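Local structure of tetraacyldisaccharide 4'-kinase (Aquifex aeolicus, 4EHX) at residues P8-Y13 / L165-L170; V67-R72 / V111-S116; R178-L183 / T197-F202. The protein transfers the gamma-phosphate of ATP to the 4'-position of a tetraacyldisaccharide 1-phosphate, giving lipid IVA in lipid A biosynthesis. One frame throughout, in Å; residues are numbered along the deposited sequence. Where two conformers were deposited one is given.

Overall arrangement
The three contacts run from the surface to the interior of a P-loop kinase. Contact 2 is the buried one: two parallel strands, 67-71 and 112-116, joined by five main-chain hydrogen bonds. Contact 3 is again parallel, but takes in only the start of the pairing of 182-186 with 201-212. A lysine extends the joint beyond the strands by gripping two carbonyl oxygens. Contact 1 is partly buried and has no strand pairing. There the N-terminal helix 7-25 rests on the loop 165-170, mostly by van der Waals contact. Along the chain, contact 2 is nested inside the loop that contact 1 closes. All three are well separated, with centres about 24 to 30 Å apart and no touch between them.

Contact 1 of 3, residues P8-Y13 / L165-L170; sequences PFSYLY and LPAGNL
S10 of helix 7-25 points its hydroxyl into the loop 165-170, and this is the tight part of the contact. S10 OG lies 3.0 Å from A167 N and 3.1 Å from A167 CB. The hydrogen bond of S10 OG is to L164 O, just before the loop. With OG beside the backbone N (chi1 -67°), the hydroxyl is set among the main-chain atoms of the loop. S10 CA sits 3.5 Å from L165 O in a CA-H...O contact. Both S10 and A167 are buried.

Y13, one turn on, brings its ring against L165. Y13 CD2 is 3.4 Å from L165 O, and Y13 CE2 is 4.2 Å from L165 CB. CG stands anti to the backbone N (chi1 -176°), which carries the ring toward the loop. Y13 OH hydrogen-bonds to R171 O.

The looser side is at F9. Here CB alone does the touching, 3.5 Å from P166 CG, while the ring turns away and lies on the surface. A cis peptide bond precedes P166.

The loop is closed by the bond from L165 N to L170 O, and N169 bonds through its backbone to V46 of the predicted ATP site. Helix 7-25 thus lies against the connection between helix 157-160 and strand 182-186.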
# COMPACT_ATOMS: atom_id res chain seq x y z
N PRO A 8 11.94 23.50 13.25
CA PRO A 8 11.63 24.72 12.50
C PRO A 8 11.01 24.40 11.15
O PRO A 8 10.10 25.10 10.70
CB PRO A 8 13.00 25.38 12.31
CG PRO A 8 13.77 24.94 13.51
CD PRO A 8 13.33 23.51 13.74
N PHE A 9 11.51 23.35 10.51
CA PHE A 9 10.96 22.93 9.23
C PHE A 9 9.55 22.39 9.41
O PHE A 9 8.70 22.62 8.57
CB PHE A 9 11.88 21.89 8.58
CG PHE A 9 13.24 22.43 8.22
CD1 PHE A 9 13.39 23.27 7.12
CD2 PHE A 9 14.35 22.13 8.99
CE1 PHE A 9 14.63 23.79 6.80
CE2 PHE A 9 15.59 22.65 8.67
CZ PHE A 9 15.74 23.47 7.57
N SER A 10 9.31 21.68 10.51
CA SER A 10 7.97 21.18 10.81
C SER A 10 6.94 22.29 10.98
O SER A 10 5.83 22.18 10.48
CB SER A 10 7.99 20.32 12.08
OG SER A 10 8.72 19.13 11.86
N TYR A 11 7.29 23.34 11.72
CA TYR A 11 6.36 24.45 11.90
C TYR A 11 6.07 25.13 10.57
O TYR A 11 4.93 25.50 10.28
CB TYR A 11 6.91 25.48 12.89
CG TYR A 11 7.19 24.94 14.27
CD1 TYR A 11 6.33 24.03 14.88
CD2 TYR A 11 8.34 25.32 14.96
CE1 TYR A 11 6.61 23.53 16.16
CE2 TYR A 11 8.62 24.84 16.21
CZ TYR A 11 7.76 23.95 16.81
OH TYR A 11 8.08 23.49 18.06
N LEU A 12 7.10 25.30 9.75
CA LEU A 12 6.91 25.92 8.44
C LEU A 12 6.00 25.04 7.58
O LEU A 12 5.02 25.51 7.01
CB LEU A 12 8.25 26.14 7.75
CG LEU A 12 8.20 26.54 6.27
CD1 LEU A 12 7.62 27.94 6.13
CD2 LEU A 12 9.60 26.48 5.67
N TYR A 13 6.35 23.75 7.50
CA TYR A 13 5.58 22.78 6.76
C TYR A 13 4.11 22.75 7.19
O TYR A 13 3.21 22.60 6.36
CB TYR A 13 6.20 21.39 6.93
CG TYR A 13 5.55 20.30 6.12
CD1 TYR A 13 5.59 20.32 4.73
CD2 TYR A 13 4.90 19.25 6.74
CE1 TYR A 13 5.00 19.32 3.98
CE2 TYR A 13 4.29 18.25 6.00
CZ TYR A 13 4.35 18.29 4.62
OH TYR A 13 3.75 17.28 3.89
N LEU A 165 6.34 15.92 9.57
CA LEU A 165 7.60 16.00 8.84
C LEU A 165 8.17 17.41 8.89
O LEU A 165 7.41 18.38 8.85
CB LEU A 165 7.35 15.67 7.36
CG LEU A 165 6.97 14.24 7.01
CD1 LEU A 165 6.34 14.19 5.62
CD2 LEU A 165 8.21 13.35 7.08
N PRO A 166 9.50 17.53 8.93
CA PRO A 166 10.45 16.41 8.97
C PRO A 166 10.80 15.94 10.38
O PRO A 166 11.47 14.93 10.53
CB PRO A 166 11.69 16.99 8.29
CG PRO A 166 11.65 18.43 8.62
CD PRO A 166 10.19 18.81 8.67
N ALA A 167 10.36 16.66 11.41
CA ALA A 167 10.65 16.23 12.79
C ALA A 167 10.05 14.85 13.08
O ALA A 167 10.66 14.02 13.75
CB ALA A 167 10.17 17.25 13.80
N GLY A 168 8.84 14.61 12.58
CA GLY A 168 8.21 13.31 12.72
C GLY A 168 7.83 12.74 11.37
O GLY A 168 8.35 13.18 10.35
N ASN A 169 6.90 11.79 11.36
CA ASN A 169 6.51 11.11 10.13
C ASN A 169 5.18 11.53 9.54
O ASN A 169 4.77 11.00 8.50
CB ASN A 169 6.49 9.59 10.35
CG ASN A 169 7.81 9.06 10.84
OD1 ASN A 169 8.79 9.03 10.10
ND2 ASN A 169 7.85 8.65 12.10
N LEU A 170 4.48 12.47 10.17
CA LEU A 170 3.16 12.85 9.68
C LEU A 170 3.24 13.71 8.42
O LEU A 170 3.99 14.69 8.35
CB LEU A 170 2.35 13.56 10.77
CG LEU A 170 1.98 12.70 11.99
CD1 LEU A 170 1.18 13.54 12.99
CD2 LEU A 170 1.19 11.47 11.55

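Contact 2 of 3, residues V67-R72 / V111-S116; sequences VCILSR and VSVVAS
V67 O accepts from S112 N at 3.0 Å, the first of five main-chain bonds in the alternating pattern of parallel strands. V114 N donates to I69 O. I69 N and S71 N donate to S112 O and V114 O, and S116 N donates to S71 O. The bond from I69 N to S112 O is 2.7 Å long and nearly straight at the hydrogen, 172°. CA-H...O contacts support them, with A115 CA 3.2 Å from S71 O.

The strands belong to the core sheet of the P-loop fold, where strand 134-138 pairs with the other edge of 67-71 and strand 81-86 runs antiparallel to 112-116.

Apolar side chains pack on both faces. On one, C68 SG meets V114 CG2 at 3.8 Å, and L70 lies side by side with V114, pointing the same way; helix 119-130 covers C68, S112 and V114. On the other, I69 CB meets V113 CG2 at 4.1 Å. At the start of the pair, V111 CG1 touches V67 CG1 at 3.6 Å and I69 CG1 at 3.7 Å.

The polar ends turn to other partners. S112 OG bonds to Y87 N. R72 forms a salt bridge with E117.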
# COMPACT_ATOMS: atom_id res chain seq x y z
N VAL A 67 -12.61 -3.62 -11.26
CA VAL A 67 -11.87 -2.69 -10.38
C VAL A 67 -10.62 -2.15 -11.06
O VAL A 67 -9.89 -2.89 -11.75
CB VAL A 67 -11.44 -3.43 -9.08
CG1 VAL A 67 -10.57 -2.52 -8.18
CG2 VAL A 67 -12.67 -3.98 -8.34
N CYS A 68 -10.35 -0.87 -10.86
CA CYS A 68 -9.10 -0.29 -11.33
C CYS A 68 -8.46 0.48 -10.20
O CYS A 68 -9.10 1.33 -9.58
CB CYS A 68 -9.33 0.62 -12.53
SG CYS A 68 -7.82 1.32 -13.24
N ILE A 69 -7.18 0.21 -9.94
CA ILE A 69 -6.42 0.98 -8.96
C ILE A 69 -5.83 2.21 -9.65
O ILE A 69 -5.27 2.10 -10.73
CB ILE A 69 -5.22 0.17 -8.41
CG1 ILE A 69 -5.67 -1.20 -7.89
CG2 ILE A 69 -4.45 1.00 -7.36
CD1 ILE A 69 -6.69 -1.14 -6.81
N LEU A 70 -5.95 3.38 -9.02
CA LEU A 70 -5.29 4.57 -9.51
C LEU A 70 -4.14 4.85 -8.57
O LEU A 70 -4.36 5.24 -7.41
CB LEU A 70 -6.25 5.79 -9.54
CG LEU A 70 -7.50 5.63 -10.40
CD1 LEU A 70 -8.37 6.92 -10.33
CD2 LEU A 70 -7.11 5.33 -11.85
N SER A 71 -2.93 4.61 -9.06
CA SER A 71 -1.72 4.75 -8.27
C SER A 71 -0.92 5.98 -8.74
O SER A 71 -1.00 6.37 -9.90
CB SER A 71 -0.89 3.47 -8.43
OG SER A 71 0.03 3.31 -7.37
N ARG A 72 -0.14 6.57 -7.84
CA ARG A 72 0.67 7.74 -8.17
C ARG A 72 1.79 7.44 -9.13
O ARG A 72 2.00 8.18 -10.09
CB ARG A 72 1.28 8.37 -6.90
CG ARG A 72 1.96 9.71 -7.17
CD ARG A 72 2.45 10.36 -5.88
NE ARG A 72 2.96 11.71 -6.11
CZ ARG A 72 3.41 12.51 -5.15
NH1 ARG A 72 3.86 13.73 -5.46
NH2 ARG A 72 3.42 12.11 -3.89
N VAL A 111 -7.32 -7.30 -11.28
CA VAL A 111 -7.61 -5.87 -11.16
C VAL A 111 -6.72 -5.05 -12.09
O VAL A 111 -5.56 -5.40 -12.30
CB VAL A 111 -7.39 -5.42 -9.70
CG1 VAL A 111 -7.59 -3.93 -9.58
CG2 VAL A 111 -8.34 -6.18 -8.76
N SER A 112 -7.25 -3.97 -12.66
CA SER A 112 -6.43 -3.07 -13.47
C SER A 112 -5.66 -2.09 -12.58
O SER A 112 -6.08 -1.77 -11.48
CB SER A 112 -7.28 -2.30 -14.50
OG SER A 112 -7.89 -3.19 -15.43
N VAL A 113 -4.51 -1.62 -13.07
CA VAL A 113 -3.70 -0.64 -12.36
C VAL A 113 -3.26 0.43 -13.34
O VAL A 113 -2.74 0.15 -14.43
CB VAL A 113 -2.45 -1.26 -11.72
CG1 VAL A 113 -1.58 -0.18 -11.04
CG2 VAL A 113 -2.86 -2.33 -10.71
N VAL A 114 -3.50 1.68 -12.96
CA VAL A 114 -3.09 2.82 -13.77
C VAL A 114 -2.23 3.74 -12.91
O VAL A 114 -2.56 4.01 -11.75
CB VAL A 114 -4.34 3.56 -14.32
CG1 VAL A 114 -3.96 4.94 -14.87
CG2 VAL A 114 -5.04 2.70 -15.38
N ALA A 115 -1.10 4.17 -13.46
CA ALA A 115 -0.20 5.08 -12.77
C ALA A 115 -0.35 6.47 -13.39
O ALA A 115 -0.22 6.65 -14.60
CB ALA A 115 1.25 4.60 -12.88
N SER A 116 -0.63 7.45 -12.54
CA SER A 116 -0.78 8.81 -13.00
C SER A 116 -0.70 9.72 -11.79
O SER A 116 -1.43 9.53 -10.82
CB SER A 116 -2.15 8.95 -13.68
OG SER A 116 -2.29 10.20 -14.31

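Contact 3 of 3, residues R178-L183 / T197-F202; sequences RRADAL and TGKPTF
K199 NZ is gripped by two carbonyl oxygens, A180 O at 2.8 Å and R178 O at 3.1 Å. The two are reached differently. NZ meets A180 O nearly along the C=O axis. It comes to R178 O from above the carbonyl plane, 47° out of it. The lysine chain is extended as far as CE and bends only at its last torsion (chi4 -65°), which turns the amine toward both oxygens. K199 CE also rests 3.3 Å from A180 O.

Beyond the lysine the backbones pair as parallel strands. L183 N donates to P200 O, and F202 N to L183 O, both at 2.9 Å. L183 and T201 are the bridged pair. Strand 182-186 lies between strands 150-156 and 201-212, parallel to both, in the strand order of this P-loop kinase. L183 CD1 meets T197 CG2 tip to tip at 3.7 Å. T197 OG1 in turn accepts from K199 N, which makes an ST turn, and T201 OG1 donates to K199 O. These two bonds brace the main chain on either side of K199. The ring of F202 presents its edge to L183 O and to A182 CB. The F202 side chain also touches helix 303-312, while L153 of strand 150-156 lies against A180 and L183.

K199, in the loop before strand 201-212, thus ties that loop to the 3-10 residues and the turn before strand 182-186. Carbonyl oxygens that have no strand partner across the contact are met by a lysine amine, and its positive charge is probably eased by their dipoles.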
# COMPACT_ATOMS: atom_id res chain seq x y z
N ARG A 178 -10.44 14.30 10.50
CA ARG A 178 -11.82 14.69 10.22
C ARG A 178 -12.29 14.44 8.77
O ARG A 178 -13.49 14.32 8.52
CB ARG A 178 -12.08 16.15 10.61
CG ARG A 178 -11.38 17.19 9.74
CD ARG A 178 -11.53 18.58 10.37
NE ARG A 178 -10.80 19.61 9.64
CZ ARG A 178 -10.44 20.79 10.16
NH1 ARG A 178 -10.73 21.08 11.42
NH2 ARG A 178 -9.77 21.67 9.42
N ARG A 179 -11.36 14.41 7.82
CA ARG A 179 -11.73 14.17 6.41
C ARG A 179 -12.16 12.73 6.12
O ARG A 179 -12.81 12.46 5.11
CB ARG A 179 -10.61 14.54 5.43
CG ARG A 179 -10.10 15.96 5.58
CD ARG A 179 -9.49 16.45 4.28
NE ARG A 179 -8.42 15.60 3.71
CZ ARG A 179 -7.11 15.74 3.97
NH1 ARG A 179 -6.68 16.67 4.81
NH2 ARG A 179 -6.23 14.95 3.37
N ALA A 180 -11.80 11.79 7.00
CA ALA A 180 -12.13 10.39 6.79
C ALA A 180 -13.63 10.11 6.87
O ALA A 180 -14.32 10.67 7.71
CB ALA A 180 -11.38 9.50 7.80
N ASP A 181 -14.11 9.21 6.01
CA ASP A 181 -15.45 8.65 6.16
C ASP A 181 -15.40 7.43 7.05
O ASP A 181 -16.39 7.07 7.70
CB ASP A 181 -16.03 8.25 4.81
CG ASP A 181 -16.28 9.43 3.92
OD1 ASP A 181 -16.85 10.43 4.40
OD2 ASP A 181 -15.90 9.34 2.74
N ALA A 182 -14.26 6.75 7.04
CA ALA A 182 -14.09 5.53 7.81
C ALA A 182 -12.65 5.45 8.26
O ALA A 182 -11.74 5.86 7.52
CB ALA A 182 -14.45 4.29 6.97
N LEU A 183 -12.43 4.94 9.47
CA LEU A 183 -11.08 4.72 9.98
C LEU A 183 -10.77 3.23 10.07
O LEU A 183 -11.59 2.44 10.51
CB LEU A 183 -10.92 5.32 11.38
CG LEU A 183 -11.00 6.84 11.48
CD1 LEU A 183 -10.82 7.28 12.92
CD2 LEU A 183 -9.96 7.48 10.60
N THR A 197 -13.91 8.28 17.45
CA THR A 197 -14.14 9.55 16.79
C THR A 197 -15.61 9.74 16.46
O THR A 197 -16.03 10.81 16.04
CB THR A 197 -13.37 9.62 15.46
OG1 THR A 197 -13.84 8.58 14.58
CG2 THR A 197 -11.88 9.46 15.68
N GLY A 198 -16.40 8.68 16.63
CA GLY A 198 -17.77 8.69 16.16
C GLY A 198 -17.91 8.18 14.73
O GLY A 198 -19.01 7.83 14.29
N LYS A 199 -16.81 8.13 13.99
CA LYS A 199 -16.84 7.60 12.62
C LYS A 199 -16.84 6.07 12.60
O LYS A 199 -16.32 5.44 13.52
CB LYS A 199 -15.63 8.10 11.82
CG LYS A 199 -15.54 9.61 11.70
CD LYS A 199 -14.22 10.03 11.07
CE LYS A 199 -14.11 11.54 10.93
NZ LYS A 199 -15.13 12.09 9.97
N PRO A 200 -17.39 5.47 11.54
CA PRO A 200 -17.27 4.02 11.36
C PRO A 200 -15.81 3.63 11.46
O PRO A 200 -14.96 4.18 10.76
CB PRO A 200 -17.78 3.79 9.94
CG PRO A 200 -18.66 4.98 9.66
CD PRO A 200 -18.01 6.12 10.37
N THR A 201 -15.51 2.66 12.32
CA THR A 201 -14.13 2.35 12.67
C THR A 201 -13.93 0.84 12.68
O THR A 201 -14.77 0.11 13.21
CB THR A 201 -13.77 2.97 14.04
OG1 THR A 201 -13.92 4.39 13.96
CG2 THR A 201 -12.33 2.64 14.43
N PHE A 202 -12.83 0.38 12.10
CA PHE A 202 -12.58 -1.04 11.88
C PHE A 202 -11.15 -1.43 12.24
O PHE A 202 -10.20 -0.95 11.64
CB PHE A 202 -12.78 -1.38 10.40
CG PHE A 202 -14.11 -0.95 9.88
CD1 PHE A 202 -14.28 0.33 9.37
CD2 PHE A 202 -15.20 -1.80 9.93
CE1 PHE A 202 -15.51 0.74 8.89
CE2 PHE A 202 -16.44 -1.40 9.47
CZ PHE A 202 -16.59 -0.12 8.95